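Local coordinates for protein glycoside hydrolase YxiA (Bacillus licheniformis, PDB 3LV4) that probably hydrolyses glycosidic bonds in L-arabinan, as a calcium-binding family 43 glycoside hydrolase similar to arabinan endo-1,5-alpha-L-arabinosidases, at residues Y207-Q212 against A294-K299; T151-D154 against K158-M161. All coordinates share one frame; numbering follows the deposited sequence.

Interaction 1: residues Y207-Q212 against A294-K299; sequences YHPETQ and AFYDEK
Tyr296 meets both His208 and Pro209, and its ring carries nearly all of this contact between two neighbouring blades of the five-bladed beta-propeller of the family 43 glycoside hydrolases. Pro209 lies over one face of the phenol ring: CD sits 3.8 Å from the ring centroid of Tyr296, a CH-pi contact over the middle of the ring. The neighbouring CG of Pro209 slides toward the hydroxyl end and comes to 3.5 Å from Tyr296 CE2. His208 meets the same ring differently. The edge of Tyr296, through CD1 and CE1, turns toward the imidazole face in an edge-to-face pair with centroids 5.1 Å apart and planes at 63°. The closest approach of the two rings is 3.9 Å, from His208 NE2 to Tyr296 CE1. With CG of Tyr296 anti to the backbone N (chi1 171°), the phenol reaches across from strand 285-296 to the turn after strand 200-208.

Outside this trio, Ser303 touches the side chains of both His208 and Tyr296, while Met327 packs on His208 from strand 319-327. The turn itself is closed by a backbone bond from Gln212 N to His208 O. Rotation of the imidazole is restrained within its own segment, where Glu210 N donates to His208 ND1 over 3.0 Å, tilted 22° from the ring plane.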
loop_
_atom_site.group_PDB
_atom_site.type_symbol
_atom_site.label_atom_id
_atom_site.label_comp_id
_atom_site.label_asym_id
_atom_site.label_seq_id
_atom_site.Cartn_x
_atom_site.Cartn_y
_atom_site.Cartn_z
ATOM N N TYR A 207 3.869 -1.086 11.937
ATOM C CA TYR A 207 3.666 -1.768 13.211
ATOM C C TYR A 207 2.342 -1.352 13.838
ATOM O O TYR A 207 1.976 -0.182 13.803
ATOM C CB TYR A 207 4.799 -1.412 14.171
ATOM C CG TYR A 207 4.731 -2.100 15.520
ATOM C CD1 TYR A 207 4.291 -1.420 16.655
ATOM C CD2 TYR A 207 5.129 -3.427 15.666
ATOM C CE1 TYR A 207 4.251 -2.054 17.901
ATOM C CE2 TYR A 207 5.094 -4.057 16.900
ATOM C CZ TYR A 207 4.654 -3.371 18.010
ATOM O OH TYR A 207 4.620 -4.016 19.232
ATOM N N HIS A 208 1.622 -2.300 14.417
ATOM C CA HIS A 208 0.436 -1.939 15.195
ATOM C C HIS A 208 0.644 -2.344 16.643
ATOM O O HIS A 208 0.923 -3.511 16.928
ATOM C CB HIS A 208 -0.830 -2.585 14.643
ATOM C CG HIS A 208 -2.087 -1.943 15.150
ATOM N ND1 HIS A 208 -2.569 -2.156 16.420
ATOM C CD2 HIS A 208 -2.942 -1.076 14.557
ATOM C CE1 HIS A 208 -3.679 -1.450 16.591
ATOM N NE2 HIS A 208 -3.924 -0.785 15.478
ATOM N N PRO A 209 0.528 -1.375 17.566
ATOM C CA PRO A 209 0.820 -1.617 18.986
ATOM C C PRO A 209 -0.167 -2.557 19.679
ATOM O O PRO A 209 0.183 -3.123 20.719
ATOM C CB PRO A 209 0.717 -0.219 19.622
ATOM C CG PRO A 209 0.669 0.738 18.510
ATOM C CD PRO A 209 0.173 0.029 17.299
ATOM N N GLU A 210 -1.375 -2.716 19.146
ATOM C CA GLU A 210 -2.357 -3.600 19.791
ATOM C C GLU A 210 -2.089 -5.072 19.515
ATOM O O GLU A 210 -2.206 -5.911 20.402
ATOM C CB GLU A 210 -3.779 -3.269 19.347
ATOM C CG GLU A 210 -4.363 -2.048 20.007
ATOM C CD GLU A 210 -5.848 -1.932 19.747
ATOM O OE1 GLU A 210 -6.647 -2.384 20.603
ATOM O OE2 GLU A 210 -6.216 -1.402 18.676
ATOM N N THR A 211 -1.746 -5.385 18.273
ATOM C CA THR A 211 -1.488 -6.768 17.889
ATOM C C THR A 211 -0.008 -7.117 18.031
ATOM O O THR A 211 0.349 -8.295 18.106
ATOM C CB THR A 211 -1.895 -7.029 16.430
ATOM O OG1 THR A 211 -1.078 -6.235 15.566
ATOM C CG2 THR A 211 -3.359 -6.690 16.201
ATOM N N GLN A 212 0.831 -6.080 18.061
ATOM C CA GLN A 212 2.294 -6.203 18.123
ATOM C C GLN A 212 2.898 -6.961 16.942
ATOM O O GLN A 212 3.946 -7.612 17.062
ATOM C CB GLN A 212 2.752 -6.789 19.462
ATOM C CG GLN A 212 2.268 -5.965 20.644
ATOM C CD GLN A 212 2.917 -6.368 21.950
ATOM O OE1 GLN A 212 3.187 -7.543 22.183
ATOM N NE2 GLN A 212 3.169 -5.390 22.813
ATOM N N ALA A 294 0.834 3.658 4.809
ATOM C CA ALA A 294 -0.123 3.463 5.889
ATOM C C ALA A 294 0.360 4.226 7.107
ATOM O O ALA A 294 1.561 4.456 7.273
ATOM C CB ALA A 294 -0.291 1.981 6.192
ATOM N N PHE A 295 -0.581 4.637 7.947
ATOM C CA PHE A 295 -0.282 5.522 9.058
ATOM C C PHE A 295 -1.055 5.051 10.267
ATOM O O PHE A 295 -2.252 4.762 10.168
ATOM C CB PHE A 295 -0.708 6.952 8.697
ATOM C CG PHE A 295 -0.356 7.973 9.730
ATOM C CD1 PHE A 295 0.921 8.536 9.755
ATOM C CD2 PHE A 295 -1.299 8.402 10.653
ATOM C CE1 PHE A 295 1.255 9.491 10.690
ATOM C CE2 PHE A 295 -0.967 9.361 11.600
ATOM C CZ PHE A 295 0.311 9.905 11.618
ATOM N N TYR A 296 -0.364 4.955 11.399
ATOM C CA TYR A 296 -1.007 4.706 12.681
ATOM C C TYR A 296 -0.946 5.973 13.545
ATOM O O TYR A 296 0.129 6.531 13.772
ATOM C CB TYR A 296 -0.358 3.519 13.409
ATOM C CG TYR A 296 -0.855 3.384 14.829
ATOM C CD1 TYR A 296 -2.098 2.838 15.096
ATOM C CD2 TYR A 296 -0.085 3.828 15.902
ATOM C CE1 TYR A 296 -2.569 2.734 16.395
ATOM C CE2 TYR A 296 -0.544 3.722 17.200
ATOM C CZ TYR A 296 -1.790 3.178 17.441
ATOM O OH TYR A 296 -2.256 3.080 18.734
ATOM N N ASP A 297 -2.107 6.431 14.009
ATOM C CA ASP A 297 -2.195 7.662 14.799
ATOM C C ASP A 297 -2.227 7.318 16.290
ATOM O O ASP A 297 -3.228 6.808 16.784
ATOM C CB ASP A 297 -3.452 8.442 14.392
ATOM C CG ASP A 297 -3.564 9.798 15.076
ATOM O OD1 ASP A 297 -3.040 9.962 16.191
ATOM O OD2 ASP A 297 -4.194 10.703 14.495
ATOM N N GLU A 298 -1.128 7.593 16.993
ATOM C CA GLU A 298 -0.990 7.242 18.406
ATOM C C GLU A 298 -2.066 7.894 19.259
ATOM O O GLU A 298 -2.535 7.311 20.227
ATOM C CB GLU A 298 0.379 7.675 18.941
ATOM C CG GLU A 298 1.564 6.897 18.407
ATOM C CD GLU A 298 2.866 7.306 19.083
ATOM O OE1 GLU A 298 3.137 8.526 19.166
ATOM O OE2 GLU A 298 3.616 6.410 19.535
ATOM N N LYS A 299 -2.443 9.116 18.903
ATOM C CA LYS A 299 -3.408 9.869 19.700
ATOM C C LYS A 299 -4.808 9.264 19.633
ATOM O O LYS A 299 -5.475 9.106 20.659
ATOM C CB LYS A 299 -3.445 11.327 19.246
ATOM C CG LYS A 299 -4.442 12.187 20.004
ATOM C CD LYS A 299 -4.394 13.628 19.515
ATOM C CE LYS A 299 -5.502 14.465 20.136
ATOM N NZ LYS A 299 -5.558 15.835 19.547
#

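Interaction 2: residues T151-D154 against K158-M161; sequences TFFD and KLWM
Asp154 and Trp160 form the straightest of the hydrogen bonds between 151-154 and 158-161, an antiparallel beta-hairpin that makes the first two strands of a four-stranded propeller blade. The indole NE1 of Trp160 donates to Asp154 OD2 over 2.8 Å at 174°; the acceptor lies in the indole plane, yet the N-H meets OD2 from above the carboxylate plane. The other oxygen, OD1, accepts Lys158 N at 3.0 Å and also Asn156 N, so one carboxylate grips the turn and the indole together. With an alanine here, the indole N-H of Trp160 and the amides of Lys158 and Asn156 would probably lose their shared acceptor, leaving the turn freer to move. The Lys158 chain bends near its end, and NZ forms a salt bridge with Glu174.

Between the strands, Phe152 and Trp160 form a hydrogen-bonded pair through reciprocal backbone bonds, and Asp154 N reaches Lys158 O at 2.8 Å. Phe152 and Trp160 project from the same side of the sheet. CG of Phe152 stands between the backbone N and the carbonyl carbon (chi1 67°), which brings the phenyl back over its partner: Trp160 CB lies over one face toward the rim, 4.0 Å from the Phe152 ring centroid, while the ring planes, near parallel but slid apart, barely overlap.

On the opposite side, Thr151 OG1, buried without a polar partner, rests 3.4 Å from CG of selenomethionine Met161. The methyl CG2 of Thr151 touches Leu159 CD1, which sits over the middle of the Phe153 ring, 3.7 Å from its centroid and 4° off the normal.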
loop_
_atom_site.group_PDB
_atom_site.type_symbol
_atom_site.label_atom_id
_atom_site.label_comp_id
_atom_site.label_asym_id
_atom_site.label_seq_id
_atom_site.Cartn_x
_atom_site.Cartn_y
_atom_site.Cartn_z
ATOM N N THR A 151 11.549 3.727 4.399
ATOM C CA THR A 151 12.520 3.789 5.481
ATOM C C THR A 151 11.782 4.080 6.770
ATOM O O THR A 151 11.037 5.061 6.867
ATOM C CB THR A 151 13.561 4.887 5.214
ATOM O OG1 THR A 151 14.293 4.557 4.021
ATOM C CG2 THR A 151 14.520 5.022 6.395
ATOM N N PHE A 152 11.964 3.219 7.760
ATOM C CA PHE A 152 11.141 3.317 8.958
ATOM C C PHE A 152 11.898 2.855 10.182
ATOM O O PHE A 152 12.800 2.021 10.086
ATOM C CB PHE A 152 9.873 2.472 8.804
ATOM C CG PHE A 152 10.139 0.988 8.736
ATOM C CD1 PHE A 152 10.007 0.188 9.865
ATOM C CD2 PHE A 152 10.526 0.395 7.541
ATOM C CE1 PHE A 152 10.258 -1.177 9.804
ATOM C CE2 PHE A 152 10.772 -0.971 7.471
ATOM C CZ PHE A 152 10.648 -1.759 8.608
ATOM N N PHE A 153 11.516 3.398 11.333
ATOM C CA PHE A 153 12.046 2.938 12.608
ATOM C C PHE A 153 11.191 1.778 13.119
ATOM O O PHE A 153 9.953 1.838 13.044
ATOM C CB PHE A 153 11.990 4.062 13.640
ATOM C CG PHE A 153 12.971 5.178 13.394
ATOM C CD1 PHE A 153 12.571 6.343 12.762
ATOM C CD2 PHE A 153 14.285 5.071 13.836
ATOM C CE1 PHE A 153 13.470 7.384 12.553
ATOM C CE2 PHE A 153 15.195 6.101 13.630
ATOM C CZ PHE A 153 14.785 7.264 12.989
ATOM N N ASP A 154 11.830 0.733 13.648
ATOM C CA ASP A 154 11.066 -0.304 14.338
ATOM C C ASP A 154 10.800 0.128 15.782
ATOM O O ASP A 154 11.159 1.238 16.182
ATOM C CB ASP A 154 11.716 -1.701 14.237
ATOM C CG ASP A 154 13.014 -1.826 15.034
ATOM O OD1 ASP A 154 13.238 -1.031 15.974
ATOM O OD2 ASP A 154 13.802 -2.749 14.726
ATOM N N LYS A 158 15.505 0.938 15.933
ATOM C CA LYS A 158 16.405 0.616 14.828
ATOM C C LYS A 158 15.799 1.117 13.533
ATOM O O LYS A 158 14.587 1.054 13.350
ATOM C CB LYS A 158 16.610 -0.890 14.698
ATOM C CG LYS A 158 17.390 -1.529 15.812
ATOM C CD LYS A 158 17.706 -2.963 15.429
ATOM C CE LYS A 158 17.877 -3.079 13.933
ATOM N NZ LYS A 158 18.533 -4.354 13.519
ATOM N N LEU A 159 16.643 1.592 12.624
ATOM C CA LEU A 159 16.173 2.138 11.358
ATOM C C LEU A 159 16.352 1.104 10.252
ATOM O O LEU A 159 17.424 0.508 10.124
ATOM C CB LEU A 159 16.952 3.418 11.019
ATOM C CG LEU A 159 16.477 4.250 9.818
ATOM C CD1 LEU A 159 15.043 4.731 10.041
ATOM C CD2 LEU A 159 17.403 5.434 9.588
ATOM N N TRP A 160 15.296 0.889 9.465
ATOM C CA TRP A 160 15.303 -0.087 8.374
ATOM C C TRP A 160 14.870 0.581 7.087
ATOM O O TRP A 160 14.194 1.612 7.112
ATOM C CB TRP A 160 14.309 -1.223 8.649
ATOM C CG TRP A 160 14.575 -2.019 9.883
ATOM C CD1 TRP A 160 14.082 -1.780 11.137
ATOM C CD2 TRP A 160 15.376 -3.205 9.984
ATOM N NE1 TRP A 160 14.535 -2.743 12.012
ATOM C CE2 TRP A 160 15.330 -3.627 11.331
ATOM C CE3 TRP A 160 16.134 -3.949 9.068
ATOM C CZ2 TRP A 160 16.007 -4.763 11.782
ATOM C CZ3 TRP A 160 16.810 -5.078 9.523
ATOM C CH2 TRP A 160 16.739 -5.472 10.865
HETATM N N MSE A 161 15.245 -0.011 5.958
HETATM C CA MSE A 161 14.639 0.357 4.677
HETATM C C MSE A 161 14.259 -0.898 3.897
HETATM O O MSE A 161 15.126 -1.708 3.555
HETATM C CB MSE A 161 15.575 1.213 3.830
HETATM C CG MSE A 161 14.951 1.598 2.487
HETATM SE SE MSE A 161 16.204 2.559 1.305
HETATM C CE MSE A 161 17.377 1.052 0.868
#

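From the N terminus, the chain first reaches interaction 2, where 151-154 turns back through three residues onto 158-161 and closes a short hairpin at one edge of its blade. It then runs through strands 170-175 and 190-193, and strand 200-208 leads into the first segment of interaction 1. Another 81 residues pass before 294-299 returns, so this second closure is a long-range one, tying the turn between strands 200-208 and 213-220 to the first strand, 285-296, of the next blade. The contacts follow in series, neither nested nor crossed. Their centres lie about 15 Å apart, and their nearest atoms, about 6 Å apart, do not touch: one contact is made within a blade, the other between blades.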